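Local atomic coordinates of amidohydrolase family protein (Acinetobacter baumannii, PDB entry 4I6K), a protein that probably hydrolyses 2-pyrone-4,6-dicarboxylic acid, or a related carboxylate, as a member of the amidohydrolase family. Residues V177-G182 with W208-G213; C27-A32 with L243-D248; R123-G128 with E154-P159; F239-I244 with Q277-N282. One frame throughout, in Å; residues are numbered along the deposited sequence. Where two conformers were deposited one is given.

Contact 1: residues V177-G182 with W208-G213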
# COMPACT_ATOMS: atom_id res chain seq x y z
N VAL A 177 1.50 0.50 7.67
CA VAL A 177 1.44 -0.46 6.58
C VAL A 177 2.54 -0.14 5.60
O VAL A 177 2.70 1.00 5.19
CB VAL A 177 0.06 -0.38 5.90
CG1 VAL A 177 -0.05 -1.42 4.81
CG2 VAL A 177 -1.05 -0.56 6.95
N ILE A 178 3.34 -1.14 5.24
CA ILE A 178 4.47 -0.88 4.36
C ILE A 178 4.25 -1.47 2.97
O ILE A 178 4.04 -2.67 2.85
CB ILE A 178 5.82 -1.35 4.95
CG1 ILE A 178 6.09 -0.66 6.30
CG2 ILE A 178 6.97 -1.08 3.98
CD1 ILE A 178 5.83 -1.55 7.50
N ASP A 179 4.30 -0.61 1.95
CA ASP A 179 4.05 -0.98 0.56
C ASP A 179 5.14 -1.84 -0.07
O ASP A 179 6.33 -1.61 0.16
CB ASP A 179 3.90 0.29 -0.29
CG ASP A 179 2.59 1.00 -0.06
OD1 ASP A 179 2.50 2.20 -0.42
OD2 ASP A 179 1.64 0.38 0.47
N HIS A 180 4.72 -2.84 -0.85
CA HIS A 180 5.60 -3.62 -1.73
C HIS A 180 6.89 -4.15 -1.08
O HIS A 180 8.00 -3.73 -1.42
CB HIS A 180 5.95 -2.80 -2.98
CG HIS A 180 4.78 -2.09 -3.59
ND1 HIS A 180 3.53 -2.65 -3.66
CD2 HIS A 180 4.68 -0.87 -4.17
CE1 HIS A 180 2.70 -1.80 -4.24
NE2 HIS A 180 3.37 -0.71 -4.56
N PHE A 181 6.71 -5.09 -0.14
CA PHE A 181 7.82 -5.73 0.58
C PHE A 181 8.81 -4.77 1.22
O PHE A 181 9.87 -5.20 1.66
CB PHE A 181 8.59 -6.68 -0.34
CG PHE A 181 7.74 -7.75 -0.96
CD1 PHE A 181 7.69 -9.02 -0.41
CD2 PHE A 181 6.98 -7.47 -2.09
CE1 PHE A 181 6.91 -10.01 -0.99
CE2 PHE A 181 6.20 -8.46 -2.67
CZ PHE A 181 6.17 -9.72 -2.12
N GLY A 182 8.47 -3.48 1.29
CA GLY A 182 9.38 -2.48 1.84
C GLY A 182 10.38 -2.00 0.80
O GLY A 182 11.42 -1.44 1.13
N TRP A 208 2.39 -3.74 9.40
CA TRP A 208 1.86 -4.67 8.41
C TRP A 208 2.67 -4.52 7.13
O TRP A 208 3.10 -3.40 6.79
CB TRP A 208 0.39 -4.38 8.08
CG TRP A 208 -0.53 -4.43 9.25
CD1 TRP A 208 -0.58 -3.56 10.30
CD2 TRP A 208 -1.54 -5.42 9.50
NE1 TRP A 208 -1.55 -3.95 11.19
CE2 TRP A 208 -2.17 -5.08 10.71
CE3 TRP A 208 -1.98 -6.56 8.81
CZ2 TRP A 208 -3.21 -5.84 11.26
CZ3 TRP A 208 -3.02 -7.31 9.35
CH2 TRP A 208 -3.62 -6.95 10.56
N ILE A 209 2.87 -5.62 6.41
CA ILE A 209 3.59 -5.56 5.14
C ILE A 209 2.77 -6.10 3.98
O ILE A 209 2.15 -7.17 4.07
CB ILE A 209 4.90 -6.33 5.20
CG1 ILE A 209 5.76 -5.81 6.33
CG2 ILE A 209 5.62 -6.20 3.87
CD1 ILE A 209 6.84 -6.76 6.76
N LYS A 210 2.76 -5.33 2.89
CA LYS A 210 2.09 -5.73 1.66
C LYS A 210 3.06 -6.54 0.82
O LYS A 210 4.16 -6.08 0.54
CB LYS A 210 1.63 -4.50 0.86
CG LYS A 210 0.76 -3.51 1.62
CD LYS A 210 -0.35 -2.99 0.72
CE LYS A 210 -0.91 -1.67 1.21
NZ LYS A 210 -2.06 -1.25 0.36
N VAL A 211 2.65 -7.75 0.42
CA VAL A 211 3.50 -8.59 -0.44
C VAL A 211 3.11 -8.40 -1.91
O VAL A 211 2.94 -9.35 -2.66
CB VAL A 211 3.46 -10.09 -0.05
CG1 VAL A 211 4.12 -10.33 1.32
CG2 VAL A 211 2.03 -10.63 -0.08
N SER A 212 2.99 -7.14 -2.30
CA SER A 212 2.54 -6.77 -3.63
C SER A 212 3.73 -6.23 -4.38
O SER A 212 4.77 -5.94 -3.77
CB SER A 212 1.52 -5.65 -3.50
OG SER A 212 2.09 -4.53 -2.84
N GLY A 213 3.57 -6.06 -5.69
CA GLY A 213 4.54 -5.32 -6.50
C GLY A 213 5.94 -5.91 -6.51
O GLY A 213 6.93 -5.17 -6.63

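Contact 2: residues C27-A32 with L243-D248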
# COMPACT_ATOMS: atom_id res chain seq x y z
N CYS A 27 -11.94 -12.60 0.14
CA CYS A 27 -10.76 -12.47 -0.70
C CYS A 27 -10.53 -11.04 -1.16
O CYS A 27 -11.30 -10.49 -1.95
CB CYS A 27 -10.88 -13.40 -1.90
SG CYS A 27 -9.32 -13.77 -2.71
N ILE A 28 -9.44 -10.45 -0.67
CA ILE A 28 -9.26 -9.00 -0.71
C ILE A 28 -7.96 -8.55 -1.39
O ILE A 28 -6.87 -9.01 -1.04
CB ILE A 28 -9.34 -8.44 0.72
CG1 ILE A 28 -10.57 -9.02 1.44
CG2 ILE A 28 -9.35 -6.91 0.72
CD1 ILE A 28 -10.83 -8.44 2.81
N ASP A 29 -8.09 -7.67 -2.38
CA ASP A 29 -6.95 -7.04 -3.05
C ASP A 29 -6.72 -5.66 -2.45
O ASP A 29 -7.55 -4.75 -2.63
CB ASP A 29 -7.20 -6.93 -4.56
CG ASP A 29 -6.07 -6.21 -5.29
OD1 ASP A 29 -6.06 -6.22 -6.54
OD2 ASP A 29 -5.20 -5.63 -4.61
N THR A 30 -5.62 -5.50 -1.72
CA THR A 30 -5.45 -4.30 -0.90
C THR A 30 -4.64 -3.17 -1.53
O THR A 30 -4.24 -2.23 -0.85
CB THR A 30 -4.85 -4.63 0.48
OG1 THR A 30 -3.47 -5.00 0.34
CG2 THR A 30 -5.61 -5.78 1.13
N HIS A 31 -4.39 -3.25 -2.84
CA HIS A 31 -3.59 -2.22 -3.48
C HIS A 31 -3.81 -2.13 -4.98
O HIS A 31 -3.18 -2.85 -5.76
CB HIS A 31 -2.11 -2.46 -3.17
CG HIS A 31 -1.29 -1.21 -3.21
ND1 HIS A 31 -0.98 -0.49 -2.07
CD2 HIS A 31 -0.72 -0.54 -4.24
CE1 HIS A 31 -0.24 0.56 -2.40
NE2 HIS A 31 -0.07 0.55 -3.71
N ALA A 32 -4.70 -1.23 -5.38
CA ALA A 32 -4.85 -0.88 -6.78
C ALA A 32 -5.13 0.61 -6.88
O ALA A 32 -5.37 1.28 -5.86
CB ALA A 32 -5.99 -1.69 -7.41
N LEU A 243 0.64 -9.87 7.24
CA LEU A 243 0.92 -9.78 5.82
C LEU A 243 -0.35 -9.67 5.01
O LEU A 243 -1.32 -10.38 5.27
CB LEU A 243 1.72 -10.99 5.36
CG LEU A 243 3.10 -11.16 6.02
CD1 LEU A 243 3.85 -12.36 5.41
CD2 LEU A 243 3.91 -9.87 5.91
N ILE A 244 -0.35 -8.78 4.03
CA ILE A 244 -1.47 -8.67 3.09
C ILE A 244 -0.99 -8.55 1.64
O ILE A 244 0.17 -8.19 1.38
CB ILE A 244 -2.49 -7.54 3.47
CG1 ILE A 244 -1.85 -6.15 3.42
CG2 ILE A 244 -3.14 -7.81 4.84
CD1 ILE A 244 -1.25 -5.71 4.73
N TRP A 245 -1.87 -8.87 0.70
CA TRP A 245 -1.52 -8.84 -0.72
C TRP A 245 -2.26 -7.78 -1.53
O TRP A 245 -3.40 -7.43 -1.23
CB TRP A 245 -1.77 -10.19 -1.38
CG TRP A 245 -1.40 -10.19 -2.83
CD1 TRP A 245 -0.15 -10.34 -3.36
CD2 TRP A 245 -2.29 -10.01 -3.94
NE1 TRP A 245 -0.21 -10.27 -4.73
CE2 TRP A 245 -1.51 -10.08 -5.11
CE3 TRP A 245 -3.67 -9.81 -4.05
CZ2 TRP A 245 -2.07 -9.95 -6.38
CZ3 TRP A 245 -4.22 -9.69 -5.32
CH2 TRP A 245 -3.43 -9.76 -6.46
N GLY A 246 -1.59 -7.30 -2.57
CA GLY A 246 -2.21 -6.38 -3.50
C GLY A 246 -1.74 -6.64 -4.91
O GLY A 246 -0.57 -6.97 -5.15
N SER A 247 -2.65 -6.48 -5.86
CA SER A 247 -2.31 -6.61 -7.27
C SER A 247 -1.36 -5.49 -7.70
O SER A 247 -0.55 -5.67 -8.61
CB SER A 247 -3.58 -6.57 -8.13
OG SER A 247 -4.11 -5.24 -8.22
N ASP A 248 -1.49 -4.33 -7.07
CA ASP A 248 -0.89 -3.10 -7.58
C ASP A 248 -1.26 -2.86 -9.04
O ASP A 248 -0.49 -2.29 -9.80
CB ASP A 248 0.63 -3.15 -7.43
CG ASP A 248 1.29 -1.81 -7.72
OD1 ASP A 248 1.98 -1.69 -8.75
OD2 ASP A 248 1.11 -0.87 -6.91
O HOH W 1 -4.73 -9.24 1.29

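Contact 3: residues R123-G128 with E154-P159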
# COMPACT_ATOMS: atom_id res chain seq x y z
N ARG A 123 -1.49 7.95 3.03
CA ARG A 123 -0.27 7.36 2.49
C ARG A 123 0.87 8.38 2.39
O ARG A 123 0.68 9.49 1.90
CB ARG A 123 -0.54 6.78 1.11
CG ARG A 123 0.56 5.90 0.55
CD ARG A 123 0.15 5.40 -0.84
NE ARG A 123 0.97 4.29 -1.30
CZ ARG A 123 1.39 4.15 -2.56
NH1 ARG A 123 2.13 3.10 -2.89
NH2 ARG A 123 1.08 5.06 -3.47
N LEU A 124 2.04 7.97 2.87
CA LEU A 124 3.27 8.73 2.66
C LEU A 124 4.04 8.08 1.53
O LEU A 124 4.77 7.11 1.74
CB LEU A 124 4.12 8.72 3.93
CG LEU A 124 3.76 9.72 5.03
CD1 LEU A 124 4.25 9.22 6.39
CD2 LEU A 124 4.35 11.09 4.71
N ASN A 125 3.85 8.59 0.31
CA ASN A 125 4.55 8.06 -0.85
C ASN A 125 5.74 8.95 -1.12
O ASN A 125 5.60 10.01 -1.72
CB ASN A 125 3.62 8.02 -2.06
CG ASN A 125 4.22 7.26 -3.22
OD1 ASN A 125 5.36 6.80 -3.16
ND2 ASN A 125 3.44 7.10 -4.29
N LEU A 126 6.90 8.51 -0.67
CA LEU A 126 8.06 9.40 -0.61
C LEU A 126 9.09 9.16 -1.69
O LEU A 126 10.17 9.73 -1.64
CB LEU A 126 8.73 9.31 0.76
CG LEU A 126 7.83 9.74 1.92
CD1 LEU A 126 8.59 9.57 3.22
CD2 LEU A 126 7.36 11.17 1.73
N PHE A 127 8.78 8.32 -2.67
CA PHE A 127 9.70 8.15 -3.77
C PHE A 127 9.87 9.46 -4.53
O PHE A 127 8.89 10.17 -4.78
CB PHE A 127 9.26 7.02 -4.68
CG PHE A 127 9.74 5.69 -4.23
CD1 PHE A 127 10.96 5.19 -4.69
CD2 PHE A 127 9.01 4.94 -3.32
CE1 PHE A 127 11.42 3.95 -4.25
CE2 PHE A 127 9.47 3.71 -2.88
CZ PHE A 127 10.68 3.21 -3.35
N GLY A 128 11.12 9.78 -4.85
CA GLY A 128 11.47 11.00 -5.59
C GLY A 128 11.26 12.25 -4.76
O GLY A 128 11.30 13.37 -5.29
N GLU A 154 -0.01 4.37 5.79
CA GLU A 154 0.63 3.55 4.75
C GLU A 154 1.89 4.22 4.23
O GLU A 154 1.90 5.42 3.94
CB GLU A 154 -0.36 3.30 3.60
CG GLU A 154 0.13 2.35 2.50
CD GLU A 154 -0.87 2.20 1.35
OE1 GLU A 154 -1.88 2.94 1.31
OE2 GLU A 154 -0.65 1.33 0.48
N LEU A 155 2.97 3.45 4.10
CA LEU A 155 4.23 3.99 3.59
C LEU A 155 4.64 3.35 2.28
O LEU A 155 4.60 2.13 2.12
CB LEU A 155 5.38 3.80 4.60
CG LEU A 155 5.08 4.14 6.06
CD1 LEU A 155 6.31 3.93 6.95
CD2 LEU A 155 4.55 5.56 6.16
N HIS A 156 5.02 4.19 1.33
CA HIS A 156 5.73 3.71 0.17
C HIS A 156 7.02 4.50 0.13
O HIS A 156 7.00 5.71 -0.06
CB HIS A 156 4.92 3.93 -1.09
CG HIS A 156 5.55 3.32 -2.30
ND1 HIS A 156 5.74 4.01 -3.48
CD2 HIS A 156 6.06 2.08 -2.51
CE1 HIS A 156 6.33 3.22 -4.36
NE2 HIS A 156 6.53 2.04 -3.80
N ALA A 157 8.14 3.81 0.34
CA ALA A 157 9.40 4.49 0.54
C ALA A 157 10.57 3.51 0.52
O ALA A 157 10.40 2.33 0.79
CB ALA A 157 9.38 5.24 1.86
N PRO A 158 11.76 4.02 0.18
CA PRO A 158 12.98 3.23 0.16
C PRO A 158 13.44 2.92 1.58
O PRO A 158 13.22 3.72 2.50
CB PRO A 158 13.98 4.15 -0.52
CG PRO A 158 13.49 5.54 -0.18
CD PRO A 158 12.00 5.41 -0.25
N PRO A 159 14.11 1.76 1.76
CA PRO A 159 14.56 1.34 3.07
C PRO A 159 15.33 2.43 3.84
O PRO A 159 15.18 2.54 5.06
CB PRO A 159 15.42 0.12 2.76
CG PRO A 159 14.67 -0.52 1.60
CD PRO A 159 14.27 0.69 0.75

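Contact 4: residues F239-I244 with Q277-N282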
# COMPACT_ATOMS: atom_id res chain seq x y z
N PHE A 239 5.63 -12.60 11.54
CA PHE A 239 4.71 -11.61 10.99
C PHE A 239 3.68 -12.15 9.97
O PHE A 239 3.07 -11.38 9.21
CB PHE A 239 5.49 -10.44 10.38
CG PHE A 239 6.16 -9.56 11.40
CD1 PHE A 239 5.67 -8.30 11.68
CD2 PHE A 239 7.30 -9.99 12.08
CE1 PHE A 239 6.28 -7.48 12.63
CE2 PHE A 239 7.91 -9.18 13.02
CZ PHE A 239 7.40 -7.92 13.29
N LEU A 240 3.47 -13.47 9.94
CA LEU A 240 2.49 -14.07 9.04
C LEU A 240 1.10 -13.43 9.07
O LEU A 240 0.43 -13.36 8.04
CB LEU A 240 2.33 -15.57 9.33
CG LEU A 240 1.65 -16.31 8.19
CD1 LEU A 240 2.46 -16.09 6.89
CD2 LEU A 240 1.52 -17.78 8.53
N HIS A 241 0.65 -13.00 10.24
CA HIS A 241 -0.71 -12.46 10.38
C HIS A 241 -0.72 -10.96 10.15
O HIS A 241 -1.75 -10.30 10.24
CB HIS A 241 -1.33 -12.83 11.73
CG HIS A 241 -1.40 -14.30 11.94
ND1 HIS A 241 -2.59 -15.00 11.91
CD2 HIS A 241 -0.43 -15.23 12.13
CE1 HIS A 241 -2.35 -16.29 12.10
NE2 HIS A 241 -1.04 -16.45 12.23
N LYS A 242 0.45 -10.44 9.80
CA LYS A 242 0.59 -9.03 9.52
C LYS A 242 0.76 -8.80 8.02
O LYS A 242 0.99 -7.68 7.57
CB LYS A 242 1.78 -8.47 10.30
CG LYS A 242 1.76 -8.80 11.80
CD LYS A 242 0.43 -8.47 12.47
CE LYS A 242 0.05 -6.98 12.30
NZ LYS A 242 0.91 -6.01 13.07
N LEU A 243 0.64 -9.87 7.24
CA LEU A 243 0.92 -9.78 5.82
C LEU A 243 -0.35 -9.67 5.01
O LEU A 243 -1.32 -10.38 5.27
CB LEU A 243 1.72 -10.99 5.36
CG LEU A 243 3.10 -11.16 6.02
CD1 LEU A 243 3.85 -12.36 5.41
CD2 LEU A 243 3.91 -9.87 5.91
N ILE A 244 -0.35 -8.78 4.03
CA ILE A 244 -1.47 -8.67 3.09
C ILE A 244 -0.99 -8.55 1.64
O ILE A 244 0.17 -8.19 1.38
CB ILE A 244 -2.49 -7.54 3.47
CG1 ILE A 244 -1.85 -6.15 3.42
CG2 ILE A 244 -3.14 -7.81 4.84
CD1 ILE A 244 -1.25 -5.71 4.73
N GLN A 277 -2.00 -18.59 2.13
CA GLN A 277 -2.73 -17.78 1.17
C GLN A 277 -4.07 -17.33 1.77
O GLN A 277 -4.49 -16.19 1.57
CB GLN A 277 -2.93 -18.53 -0.15
CG GLN A 277 -1.65 -18.73 -0.98
CD GLN A 277 -1.88 -19.63 -2.19
OE1 GLN A 277 -3.00 -20.09 -2.42
NE2 GLN A 277 -0.83 -19.87 -2.97
N CYS A 278 -4.73 -18.21 2.52
CA CYS A 278 -5.99 -17.86 3.15
C CYS A 278 -5.84 -16.72 4.16
O CYS A 278 -6.65 -15.79 4.18
CB CYS A 278 -6.64 -19.10 3.78
SG CYS A 278 -7.25 -20.33 2.56
N LEU A 279 -4.80 -16.78 5.00
CA LEU A 279 -4.58 -15.73 5.97
C LEU A 279 -4.33 -14.43 5.24
O LEU A 279 -4.90 -13.39 5.57
CB LEU A 279 -3.37 -16.04 6.85
CG LEU A 279 -3.48 -17.02 8.01
CD1 LEU A 279 -2.18 -16.99 8.79
CD2 LEU A 279 -4.65 -16.68 8.93
N ILE A 280 -3.42 -14.47 4.28
CA ILE A 280 -3.03 -13.29 3.53
C ILE A 280 -4.15 -12.67 2.69
O ILE A 280 -4.29 -11.48 2.65
CB ILE A 280 -1.77 -13.55 2.69
CG1 ILE A 280 -0.63 -13.98 3.59
CG2 ILE A 280 -1.37 -12.34 1.91
CD1 ILE A 280 0.66 -14.26 2.93
N LEU A 281 -4.94 -13.49 2.02
CA LEU A 281 -6.04 -12.98 1.24
C LEU A 281 -7.30 -12.67 2.04
O LEU A 281 -8.13 -11.92 1.58
CB LEU A 281 -6.39 -13.93 0.11
CG LEU A 281 -5.36 -14.25 -0.95
CD1 LEU A 281 -5.92 -15.21 -1.93
CD2 LEU A 281 -4.89 -13.04 -1.64
N ASN A 282 -7.45 -13.29 3.20
CA ASN A 282 -8.72 -13.26 3.90
C ASN A 282 -8.73 -12.73 5.33
O ASN A 282 -9.24 -11.66 5.59
CB ASN A 282 -9.29 -14.66 3.86
CG ASN A 282 -10.58 -14.78 4.56
OD1 ASN A 282 -11.15 -15.85 4.60
ND2 ASN A 282 -11.07 -13.70 5.13

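Contact 1: residues V177-G182 with W208-G213
Two parallel strand ends pair where Ile178 N donates to Trp208 O (2.8 Å) and Lys210 N donates to Ile178 O (3.0 Å). The pairing outlasts the strands: Phe181 N still reaches Lys210 O at 2.8 Å, with an angle of 173° at the hydrogen. The tight part is this C-terminal end. Val211 CA lies over one face of the Phe181 ring, 3.6 Å from its centroid, a CH-pi contact, while Ser212 O stands at the ring edge. Ser212 OG, set between its backbone N and carbonyl carbon (chi1 59°), is directed at His180 ND1 in a hydrogen bond, modelled very short, in which either may donate. His180 NE2 bonds a citrate, so the loop after strand 176-178 borders what is probably the active-site pocket. Packing is slacker at the strand start, where Val177 CG2 and Trp208 CB stay 4.2 Å apart and the indole leads away to Asp175. Lys210 NZ stops 4.0 Å from Asp179 OD2: it is held by Thr30, His31 and Glu154, Asp179 by Arg123. The segments close the beta-alpha-beta unit of strand 176-178, helix 193-201 and strand 207-210, flanked by strands 152-156 and 243-244, with helix 222-237 against Phe181 and Ile209.

Contact 2: residues C27-A32 with L243-D248
Asp29 OD2 is gripped by two backbone amides: Ser247 N across the contact at 3.0 Å, and His31 N from its own segment at 3.1 Å. They approach from opposite faces of the carboxylate plane, Ser247 N lying 45° out of it, so together they oppose rotation of the group; the bond to His31 N makes an Asx turn. The other oxygen, OD1, accepts a hydrogen bond from Ser247 OG (2.8 Å) on its syn lone pair and is also bonded by Tyr260. Asp29 CG lies anti to the backbone N (chi1 177°), which brings the carboxylate close to Trp245 CZ3 and Gly246 CA. A second doubly used acceptor is Trp245 O. Thr30 N meets it in the carbonyl plane at 3.0 Å, and Thr30 OG1 comes from above that plane at 2.9 Å. One water bridges the backbones, accepting from Trp245 N and probably donating to Ile28 O. Farther along, Asp248 N makes a weak, bent bond to His31 O, and the two side chains run alongside each other. Strands 28-32 and 243-244 are the first and last of an eight-stranded parallel sheet, and the bond of Thr30 N to Trp245 O is consistent with closure of an alpha/beta barrel. The chemistry of the contact implies a division of labour: Asp29 fixes the backbone, while His31, held at ND1 by Lys210, and Asp248, held at OD1 by Tyr215 and Arg216, face a pocket consistent with the active site, where His31 NE2 bonds a citrate probably from the crystallisation liquor.

Contact 3: residues R123-G128 with E154-P159
Backbone bonds come first: Leu124 N donates to Glu154 O (2.8 Å), His156 N to Leu124 O (3.0 Å) and Leu126 N to His156 O (2.9 Å), giving a parallel ladder. Among polar side chains, His156 ND1 donates to Asn125 OD1 at 2.8 Å; the oxygen lies near the ring plane, but the donor stands 49° above the amide's carbonyl plane. Charge pairing is weaker within the contact, since the salt bridge of Arg123 NE with Glu154 OE2 is long at 3.8 Å. Their stronger partners are Asp179 for Arg123 and Lys210 for Glu154. Strands 119-125 and 152-156 flank helix 137-148 in a beta-alpha-beta unit of the amidohydrolase barrel, and from the C-terminal end of strand 119-125 Arg123 NH1 and Asn125 ND2 bond a citrate. Flat groups pack next: with His156 CG anti to the backbone N (chi1 -174°), the imidazole runs alongside the Arg123 guanidinium, 13° between planes. Phe127 CE2 sits above the middle of the His156 ring, although the two rings are oblique. Pro158 CD makes a CH-pi contact over one face of the Phe127 ring, 4.1 Å from its centroid. Among apolar contacts, Leu124 CD1 and Leu155 CD2 meet at 3.7 Å, and Leu126 CB lies near Ala157 CB.

Contact 4: residues F239-I244 with Q277-N282
The His241 imidazole carries Leu279 CD1 over one face, a CH-pi contact with the methyl 3.7 Å from the ring centroid and 23° off the normal. The methyl is shifted toward the rim, nearest CE1 at 3.4 Å, and Leu279 CD2 approaches the same carbon more distantly. Leu240 meets that methyl too: its CD2 lies 3.8 Å from Leu279 CD1, the two leucine side chains crossing at about a right angle. Leu279 therefore reaches from helix 274-289 into the turn ahead of strand 243-244, touching Leu240 and His241 with one branch. Ile280 serves the buried half. Its CG2, anti to the backbone N, is directed against the main chain, 3.8 Å from Ile244 C, while CG1 comes within 4.2 Å of Leu243 CB. Tyr231 of helix 222-237 and Phe267 of helix 260-270 also touch Ile280, so this side chain fills the junction of three helices with the last barrel strand. Polar attachment comes from the next turn of the helix, where Asn284 ND2 bonds Leu243 O. Between the two segments themselves, cohesion thus rests on apolar and CH-pi contacts, grading from a buried isoleucine to an exposed histidine ring.

Contacts 1, 2 and 3 are buried in the barrel wall, with one face turned to the pocket, whereas contact 4 is partly exposed and lies on the outer, helical layer. Contacts 1 and 3 are both parallel strand pairings, joined through neighbouring strands 152-156 and 176-178 and through the salt bridge of Asp179 with Arg123. Contact 2 joins strand 28-32 to the loop after strand 243-244 by side-chain, backbone and water bonds, without a regular ladder. It shares Leu243 and Ile244 with contact 4, where apolar contacts join that run to helix 274-289. Lys210 of contact 1 bonds His31, so its ammonium ties contact 1 to contact 2. Contacts 3 and 4 do not touch, their nearest atoms being about 8 Å apart.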